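Local coordinates for protein sulfate transporter 4.1, chloroplastic (Arabidopsis thaliana, PDB 7LHV) that cotransports sulfate with protons across the membrane and may help to regulate sulfate assimilation in the plant, at residues Q146-V152 with T388-S394; V155-V159 with Y385-G389; S160-G165 with A234-K238; L229-I233 with S245-A250. All blocks are in the same frame, centred on the assembly; numbering follows the deposited sequence. Where two conformers were deposited one is given.

Contact 1: residues Q146-V152 with T388-S394; sequences QLAIGPV and TGSFSRS. With SO4 (sulfate ion), chain D.
Ser394 OG is held by two polar groups: it accepts an almost straight bond from Ala148 N (3.1 Å, 174°) and donates to Ser390 O at 2.6 Å. With chi1 at -55° its hydroxyl lies anti to its own carbonyl carbon and is turned back along the first helical turn, where Ser390 O also receives Ser394 N. Leu147 CD1 packs against Ser394 OG, and Ala148 CB lies on Arg393 CB (3.6 Å). Were alanine to replace Ser394, the amide of Ala148 would probably be left without its acceptor and residues 146-148 would lose one tie to helix 391-399. Strand 149-150 pairs antiparallel with 388-389: Gly150 and Thr388 exchange two weak backbone bonds, while Ile149 faces Gly389 in a non-hydrogen-bonded pair and lays CD1 over the Thr388-Gly389 peptide. Short paired strands running into helices whose N-termini flank the anion are the hallmark of the SLC26 transport site. Sulfate sits there, its O2 bonded to Phe391 N (2.7 Å, 141°) and its O1 to Ser392 OG (2.9 Å); Ala153 N adds a bond from the start of helix 153-166, so both helix ends would favour a negative charge. Val152 CB lies 3.8 Å from sulfate O3, and Val152 CG2 meets Thr388 OG1 with the two side chains crossing at about a right angle. Arg393 NH1 reaches Pro151 O weakly and has a second, weak partner in Gln112.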
# COMPACT_ATOMS: atom_id res chain seq x y z
N GLN A 146 -22.07 0.96 24.99
CA GLN A 146 -23.00 -0.07 24.56
C GLN A 146 -22.33 -1.28 23.94
O GLN A 146 -23.01 -2.27 23.67
CB GLN A 146 -24.01 0.49 23.54
CG GLN A 146 -25.08 1.42 24.12
CD GLN A 146 -24.52 2.75 24.58
OE1 GLN A 146 -24.63 3.10 25.75
NE2 GLN A 146 -23.93 3.49 23.66
N LEU A 147 -21.02 -1.24 23.69
CA LEU A 147 -20.34 -2.36 23.06
C LEU A 147 -20.28 -3.56 24.00
O LEU A 147 -20.01 -3.42 25.19
CB LEU A 147 -18.93 -1.96 22.63
CG LEU A 147 -18.19 -2.98 21.76
CD1 LEU A 147 -18.71 -2.93 20.35
CD2 LEU A 147 -16.71 -2.72 21.78
N ALA A 148 -20.54 -4.74 23.45
CA ALA A 148 -20.49 -5.99 24.20
C ALA A 148 -19.26 -6.77 23.78
O ALA A 148 -19.04 -7.02 22.59
CB ALA A 148 -21.75 -6.82 23.96
N ILE A 149 -18.46 -7.18 24.77
CA ILE A 149 -17.16 -7.80 24.55
C ILE A 149 -17.26 -9.28 24.87
O ILE A 149 -17.80 -9.66 25.91
CB ILE A 149 -16.07 -7.11 25.40
CG1 ILE A 149 -15.72 -5.77 24.79
CG2 ILE A 149 -14.84 -7.98 25.50
CD1 ILE A 149 -15.28 -5.87 23.36
N GLY A 150 -16.74 -10.11 23.97
CA GLY A 150 -16.76 -11.54 24.15
C GLY A 150 -16.40 -12.28 22.88
O GLY A 150 -15.92 -11.69 21.91
N PRO A 151 -16.62 -13.59 22.87
CA PRO A 151 -16.38 -14.36 21.65
C PRO A 151 -17.27 -13.90 20.51
O PRO A 151 -18.44 -13.55 20.71
CB PRO A 151 -16.69 -15.80 22.07
CG PRO A 151 -16.64 -15.80 23.55
CD PRO A 151 -17.09 -14.44 23.97
N VAL A 152 -16.72 -13.91 19.30
CA VAL A 152 -17.47 -13.62 18.09
C VAL A 152 -17.17 -14.72 17.07
O VAL A 152 -16.21 -15.47 17.21
CB VAL A 152 -17.16 -12.23 17.50
CG1 VAL A 152 -17.44 -11.15 18.52
CG2 VAL A 152 -15.72 -12.16 17.05
N THR A 388 -13.49 -9.66 20.97
CA THR A 388 -13.70 -8.34 20.41
C THR A 388 -15.17 -7.95 20.47
O THR A 388 -15.98 -8.68 21.06
CB THR A 388 -13.21 -8.28 18.96
OG1 THR A 388 -13.87 -9.29 18.19
CG2 THR A 388 -11.71 -8.50 18.89
N GLY A 389 -15.53 -6.82 19.88
CA GLY A 389 -16.92 -6.39 19.88
C GLY A 389 -17.80 -7.30 19.04
O GLY A 389 -17.37 -7.89 18.05
N SER A 390 -19.05 -7.41 19.45
CA SER A 390 -20.02 -8.30 18.82
C SER A 390 -21.07 -7.48 18.08
O SER A 390 -21.66 -6.57 18.65
CB SER A 390 -20.69 -9.19 19.85
OG SER A 390 -19.73 -9.86 20.65
N PHE A 391 -21.29 -7.81 16.81
CA PHE A 391 -22.33 -7.14 16.03
C PHE A 391 -23.71 -7.42 16.61
O PHE A 391 -24.56 -6.52 16.65
CB PHE A 391 -22.27 -7.59 14.57
CG PHE A 391 -21.18 -6.93 13.77
CD1 PHE A 391 -21.40 -5.73 13.12
CD2 PHE A 391 -19.94 -7.54 13.66
CE1 PHE A 391 -20.40 -5.14 12.38
CE2 PHE A 391 -18.94 -6.95 12.92
CZ PHE A 391 -19.16 -5.75 12.28
N SER A 392 -23.95 -8.65 17.04
CA SER A 392 -25.27 -9.03 17.53
C SER A 392 -25.50 -8.56 18.96
O SER A 392 -26.53 -7.95 19.27
CB SER A 392 -25.44 -10.55 17.45
OG SER A 392 -25.19 -11.03 16.14
N ARG A 393 -24.53 -8.83 19.84
CA ARG A 393 -24.71 -8.52 21.25
C ARG A 393 -24.70 -7.01 21.50
O ARG A 393 -25.45 -6.51 22.34
CB ARG A 393 -23.64 -9.22 22.08
CG ARG A 393 -23.91 -10.69 22.31
CD ARG A 393 -23.02 -11.24 23.40
NE ARG A 393 -21.62 -11.12 23.04
CZ ARG A 393 -20.95 -12.00 22.32
NH1 ARG A 393 -21.53 -13.10 21.87
NH2 ARG A 393 -19.67 -11.78 22.03
N SER A 394 -23.85 -6.27 20.78
CA SER A 394 -23.84 -4.82 20.93
C SER A 394 -25.17 -4.22 20.48
O SER A 394 -25.69 -3.31 21.12
CB SER A 394 -22.69 -4.21 20.14
OG SER A 394 -21.46 -4.79 20.52
S SO4 D . -21.20 -11.75 16.13
O1 SO4 D . -22.49 -11.75 15.44
O2 SO4 D . -20.66 -10.40 16.16
O3 SO4 D . -20.28 -12.63 15.43
O4 SO4 D . -21.38 -12.24 17.50

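Contact 2: residues V155-V159 with Y385-G389; sequences VSLLV and YPATG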
# COMPACT_ATOMS: atom_id res chain seq x y z
N VAL A 155 -13.64 -14.07 14.87
CA VAL A 155 -12.41 -14.26 15.63
C VAL A 155 -12.26 -15.71 16.05
O VAL A 155 -11.15 -16.26 16.05
CB VAL A 155 -12.37 -13.30 16.83
CG1 VAL A 155 -11.31 -13.73 17.82
CG2 VAL A 155 -12.10 -11.89 16.36
N SER A 156 -13.37 -16.37 16.40
CA SER A 156 -13.32 -17.79 16.72
C SER A 156 -12.89 -18.61 15.51
O SER A 156 -12.10 -19.55 15.63
CB SER A 156 -14.67 -18.27 17.24
OG SER A 156 -14.99 -17.66 18.48
N LEU A 157 -13.39 -18.26 14.32
CA LEU A 157 -12.98 -18.95 13.11
C LEU A 157 -11.49 -18.76 12.84
O LEU A 157 -10.80 -19.72 12.47
CB LEU A 157 -13.80 -18.46 11.92
CG LEU A 157 -13.32 -18.93 10.55
CD1 LEU A 157 -13.53 -20.43 10.39
CD2 LEU A 157 -14.04 -18.17 9.46
N LEU A 158 -10.98 -17.54 13.01
CA LEU A 158 -9.56 -17.29 12.78
C LEU A 158 -8.70 -18.04 13.79
O LEU A 158 -7.64 -18.58 13.44
CB LEU A 158 -9.28 -15.79 12.83
CG LEU A 158 -10.01 -14.95 11.79
CD1 LEU A 158 -9.72 -13.48 12.01
CD2 LEU A 158 -9.61 -15.38 10.40
N VAL A 159 -9.12 -18.06 15.05
CA VAL A 159 -8.39 -18.80 16.08
C VAL A 159 -8.36 -20.28 15.74
O VAL A 159 -7.32 -20.93 15.85
CB VAL A 159 -9.03 -18.55 17.46
CG1 VAL A 159 -8.57 -19.60 18.45
CG2 VAL A 159 -8.67 -17.16 17.96
N TYR A 385 -9.37 -16.58 25.44
CA TYR A 385 -8.95 -16.45 24.05
C TYR A 385 -9.56 -15.20 23.44
O TYR A 385 -10.53 -14.65 23.99
CB TYR A 385 -9.33 -17.72 23.26
CG TYR A 385 -10.71 -17.79 22.67
CD1 TYR A 385 -11.78 -18.30 23.40
CD2 TYR A 385 -10.95 -17.39 21.37
CE1 TYR A 385 -13.04 -18.38 22.86
CE2 TYR A 385 -12.21 -17.47 20.82
CZ TYR A 385 -13.25 -17.96 21.56
OH TYR A 385 -14.50 -18.04 21.01
N PRO A 386 -9.02 -14.69 22.32
CA PRO A 386 -9.28 -13.29 21.95
C PRO A 386 -10.77 -12.95 21.87
O PRO A 386 -11.58 -13.72 21.36
CB PRO A 386 -8.62 -13.17 20.57
CG PRO A 386 -7.59 -14.19 20.56
CD PRO A 386 -8.11 -15.33 21.36
N ALA A 387 -11.11 -11.77 22.39
CA ALA A 387 -12.48 -11.30 22.46
C ALA A 387 -12.55 -9.89 21.89
O ALA A 387 -11.77 -9.02 22.29
CB ALA A 387 -13.00 -11.32 23.90
N THR A 388 -13.49 -9.66 20.97
CA THR A 388 -13.70 -8.34 20.41
C THR A 388 -15.17 -7.95 20.47
O THR A 388 -15.98 -8.68 21.06
CB THR A 388 -13.21 -8.28 18.96
OG1 THR A 388 -13.87 -9.29 18.19
CG2 THR A 388 -11.71 -8.50 18.89
N GLY A 389 -15.53 -6.82 19.88
CA GLY A 389 -16.92 -6.39 19.88
C GLY A 389 -17.80 -7.30 19.04
O GLY A 389 -17.37 -7.89 18.05
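One polar bond joins Ser156 to Tyr385: the phenol OH donates to Ser156 OG at 2.6 Å, and the serine oxygen lies at the edge of the ring, in its plane. Ser156 OG is bonded as well to Val152 O, at the N-cap position just before its helix, which steadies it as the acceptor. Tyr385 chi1 is 86°, placing CG between the backbone N and the carbonyl carbon, so that the ring reaches toward helix 153-166. The contact thereby fixes that helix, through Val155, Ser156 and Val159, which lie on one side of it, to the loop that leads into strand 388-389, deep in the transmembrane part of the SLC26 fold. Apolar contacts make up the rest. Val159 CG2 and Pro386 CD approach tip to tip at 3.9 Å, and the same methyl touches the edge of the tyrosine ring at CD2 (4.1 Å). Val155 divides its branches: CG1 slants across Pro386 CB at 3.9 Å, whereas CG2 rests 3.6 Å from Thr388 OG1. Helix 173-194 adds Leu181 against Val159, Ala178 against Tyr385 and Ala182 against Pro386, while Tyr116 of helix 91-119 touches both Ser156 and Tyr385.

Contact 3: residues S160-G165 with A234-K238; sequences SNALGG and ARSSK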
# COMPACT_ATOMS: atom_id res chain seq x y z
N SER A 160 -9.50 -20.83 15.32
CA SER A 160 -9.54 -22.23 14.92
C SER A 160 -8.62 -22.48 13.74
O SER A 160 -7.92 -23.50 13.69
CB SER A 160 -10.97 -22.64 14.58
OG SER A 160 -11.00 -23.92 13.97
N ASN A 161 -8.61 -21.57 12.77
CA ASN A 161 -7.75 -21.72 11.60
C ASN A 161 -6.28 -21.79 12.02
O ASN A 161 -5.56 -22.71 11.61
CB ASN A 161 -7.98 -20.55 10.64
CG ASN A 161 -7.37 -20.78 9.29
OD1 ASN A 161 -6.60 -19.96 8.79
ND2 ASN A 161 -7.70 -21.91 8.67
N ALA A 162 -5.85 -20.86 12.86
CA ALA A 162 -4.45 -20.85 13.29
C ALA A 162 -4.11 -22.10 14.09
O ALA A 162 -3.08 -22.75 13.85
CB ALA A 162 -4.16 -19.59 14.11
N LEU A 163 -4.96 -22.47 15.05
CA LEU A 163 -4.66 -23.62 15.89
C LEU A 163 -4.59 -24.90 15.08
O LEU A 163 -3.67 -25.70 15.25
CB LEU A 163 -5.70 -23.76 17.01
CG LEU A 163 -5.84 -22.61 18.00
CD1 LEU A 163 -6.48 -23.10 19.29
CD2 LEU A 163 -4.52 -21.92 18.25
N GLY A 164 -5.55 -25.11 14.17
CA GLY A 164 -5.51 -26.28 13.32
C GLY A 164 -4.31 -26.29 12.39
O GLY A 164 -3.77 -27.35 12.09
N GLY A 165 -3.88 -25.11 11.93
CA GLY A 165 -2.65 -25.04 11.18
C GLY A 165 -1.42 -25.37 12.01
O GLY A 165 -0.40 -25.77 11.44
N ALA A 234 -13.69 -33.75 7.19
CA ALA A 234 -12.34 -33.22 7.05
C ALA A 234 -12.32 -31.75 7.45
O ALA A 234 -13.17 -30.96 7.05
CB ALA A 234 -11.85 -33.37 5.61
N ARG A 235 -11.32 -31.40 8.26
CA ARG A 235 -11.19 -30.05 8.80
C ARG A 235 -10.41 -29.20 7.80
O ARG A 235 -9.23 -29.45 7.56
CB ARG A 235 -10.51 -30.10 10.16
CG ARG A 235 -10.45 -28.77 10.88
CD ARG A 235 -9.16 -28.06 10.54
NE ARG A 235 -8.98 -26.85 11.32
CZ ARG A 235 -8.02 -25.96 11.09
NH1 ARG A 235 -7.12 -26.14 10.15
NH2 ARG A 235 -7.98 -24.86 11.84
N SER A 236 -11.07 -28.19 7.24
CA SER A 236 -10.42 -27.27 6.32
C SER A 236 -11.22 -25.99 6.24
O SER A 236 -12.39 -25.93 6.64
CB SER A 236 -10.26 -27.89 4.92
OG SER A 236 -9.26 -28.90 4.93
N SER A 237 -10.57 -24.94 5.73
CA SER A 237 -11.19 -23.64 5.54
C SER A 237 -11.64 -23.41 4.10
O SER A 237 -12.00 -22.28 3.75
CB SER A 237 -10.23 -22.54 5.97
OG SER A 237 -10.76 -21.26 5.68
N LYS A 238 -11.62 -24.44 3.26
CA LYS A 238 -12.03 -24.34 1.87
C LYS A 238 -13.27 -25.19 1.64
O LYS A 238 -13.46 -26.23 2.27
CB LYS A 238 -10.91 -24.80 0.93
CG LYS A 238 -9.55 -24.20 1.25
CD LYS A 238 -8.47 -24.82 0.40
CE LYS A 238 -7.11 -24.23 0.72
NZ LYS A 238 -6.66 -24.60 2.09
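Arg235 lays its guanidinium against the backbone of helix 153-166, one face over Gly164 with CZ 3.4 Å from Gly164 CA. The approach depends on that glycine, because a side chain there would point at the group and occupy its place. NH2 is directed at Asn161 O, a weak bond of 3.2 Å whose nitrogen is less surely placed, since it crowds Ser160 O in the model. Asn161 O already accepts Gly165 N at 2.9 Å within the helix, so the arginine is an additional partner and not a replacement for the helical bond. Beside it, Asn161 ND2 meets Ser237 CB at 3.8 Å, a plain packing contact that brings the next part of the loop to the same helix. Farther out, the side chain of Arg235 is extended apart from one bend at chi2 (-91°), which carries the guanidinium from the loop across to Gly164. Ser236 OG donates to Arg235 O from above the carbonyl plane at 2.7 Å, a local bond of bent geometry next to the arginine's own backbone. Helix 477-496 flanks the other pair, with Glu478 against Asn161 and Ile477 against Ser237; Glu478 also belongs to the pocket of a bound sphingosine phosphate. Altogether this is peripheral packing of a transporter domain, in which the loop between helices 206-229 and 239-249 is laid along the C-terminal turns of helix 153-166.

Contact 4: residues L229-I233 with S245-A250; sequences LGYSI and SIIAGA
Tyr231 reaches across to the last turn of helix 239-249. Its CB heads toward the helix, and chi1 of 54°, with CG between the backbone N and the carbonyl carbon, brings the ring over Gly249. From there CD1 lies 4.0 Å from Gly249 CA, CE1 lies 3.5 Å from Gly249 C, and CZ is 3.2 Å from Gly249 O, which sits over one ring face, offset toward the rim. The absence of a side chain on Gly249 makes this close approach possible. At the tip, OH donates to Ile246 O at 2.8 Å, in the carbonyl plane and on a lone pair, with a C=O...O angle of 128°. Ala250 N, four residues on, bonds weakly to Ile247 O instead, leaving this carbonyl to the phenol. A phenylalanine here could still cover Gly249 but, lacking the hydroxyl, is likely to hold the loop less firmly to Ile246 O. Ile246 is also packed by its neighbours: the Leu229 side chain crosses that of Ile246 at about a right angle, with CD1 3.8 Å from Ile246 CG2, and that of Ile233 runs alongside, with CG2 4.0 Å from Ile246 CG1. Ser245 OG, near Ile233 CB, is bonded to Ile242 O and Pro241 O of its own helix. This is local packing of a helix-to-helix connection, helix 239-249 folding back against the loop that leaves helix 206-229 within the transporter domain.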
# COMPACT_ATOMS: atom_id res chain seq x y z
N LEU A 229 -24.78 -33.69 10.78
CA LEU A 229 -24.61 -34.95 10.06
C LEU A 229 -24.38 -36.11 11.03
O LEU A 229 -24.93 -37.20 10.84
CB LEU A 229 -23.46 -34.85 9.07
CG LEU A 229 -23.63 -33.84 7.94
CD1 LEU A 229 -22.37 -33.79 7.09
CD2 LEU A 229 -24.84 -34.18 7.09
N GLY A 230 -23.58 -35.89 12.06
CA GLY A 230 -23.30 -36.90 13.05
C GLY A 230 -21.97 -37.61 12.90
O GLY A 230 -21.62 -38.41 13.78
N TYR A 231 -21.22 -37.34 11.84
CA TYR A 231 -19.91 -37.94 11.64
C TYR A 231 -18.88 -36.85 11.40
O TYR A 231 -19.19 -35.79 10.84
CB TYR A 231 -19.91 -38.94 10.47
CG TYR A 231 -20.42 -38.38 9.16
CD1 TYR A 231 -19.56 -37.74 8.28
CD2 TYR A 231 -21.75 -38.52 8.80
CE1 TYR A 231 -20.03 -37.24 7.08
CE2 TYR A 231 -22.22 -38.02 7.61
CZ TYR A 231 -21.35 -37.39 6.75
OH TYR A 231 -21.82 -36.89 5.55
N SER A 232 -17.65 -37.12 11.82
CA SER A 232 -16.57 -36.15 11.66
C SER A 232 -16.24 -35.97 10.19
O SER A 232 -16.19 -36.93 9.42
CB SER A 232 -15.33 -36.61 12.43
OG SER A 232 -14.36 -35.58 12.48
N ILE A 233 -16.01 -34.72 9.80
CA ILE A 233 -15.67 -34.38 8.42
C ILE A 233 -14.26 -33.82 8.39
O ILE A 233 -13.69 -33.45 9.42
CB ILE A 233 -16.68 -33.39 7.81
CG1 ILE A 233 -16.53 -32.01 8.46
CG2 ILE A 233 -18.10 -33.90 7.98
CD1 ILE A 233 -17.37 -30.94 7.82
N SER A 245 -15.43 -34.27 1.78
CA SER A 245 -15.49 -35.09 2.98
C SER A 245 -16.92 -35.43 3.36
O SER A 245 -17.20 -36.56 3.79
CB SER A 245 -14.80 -34.37 4.13
OG SER A 245 -15.41 -33.12 4.38
N ILE A 246 -17.84 -34.48 3.22
CA ILE A 246 -19.24 -34.75 3.54
C ILE A 246 -19.78 -35.83 2.62
O ILE A 246 -20.46 -36.77 3.08
CB ILE A 246 -20.06 -33.45 3.45
CG1 ILE A 246 -19.74 -32.53 4.62
CG2 ILE A 246 -21.55 -33.77 3.41
CD1 ILE A 246 -20.22 -31.11 4.43
N ILE A 247 -19.49 -35.74 1.33
CA ILE A 247 -19.94 -36.76 0.38
C ILE A 247 -19.32 -38.11 0.71
O ILE A 247 -19.98 -39.15 0.66
CB ILE A 247 -19.62 -36.32 -1.06
CG1 ILE A 247 -20.44 -35.09 -1.43
CG2 ILE A 247 -19.90 -37.45 -2.04
CD1 ILE A 247 -19.95 -34.38 -2.67
N ALA A 248 -18.03 -38.11 1.06
CA ALA A 248 -17.35 -39.37 1.39
C ALA A 248 -17.97 -40.03 2.61
O ALA A 248 -18.18 -41.25 2.63
CB ALA A 248 -15.86 -39.11 1.62
N GLY A 249 -18.28 -39.25 3.64
CA GLY A 249 -18.83 -39.78 4.86
C GLY A 249 -20.33 -39.95 4.90
O GLY A 249 -20.85 -40.45 5.90
N ALA A 250 -21.04 -39.55 3.85
CA ALA A 250 -22.50 -39.68 3.82
C ALA A 250 -23.00 -41.07 4.19
O ALA A 250 -24.17 -41.21 4.55
CB ALA A 250 -23.03 -39.30 2.43

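Contacts 1 and 2 are buried and share Thr388 and Gly389 of strand 388-389; they touch through Pro151 CB and Tyr385 OH, 3.3 Å apart. Contact 1 combines strand pairing with a sulfate held at helix starts, whereas contact 2, one step along the chain into helix 153-166, is mostly apolar with a single hydroxyl pair. Contact 3 uses the far end of that helix, at the surface, where an arginine lies on bare backbone. Contact 4, partly buried and about 33 Å from contact 1 between centres, relies on a phenol-to-carbonyl bond and apolar packing. It meets contact 3 where Ala234 of the loop packs on Ser245 of helix 239-249.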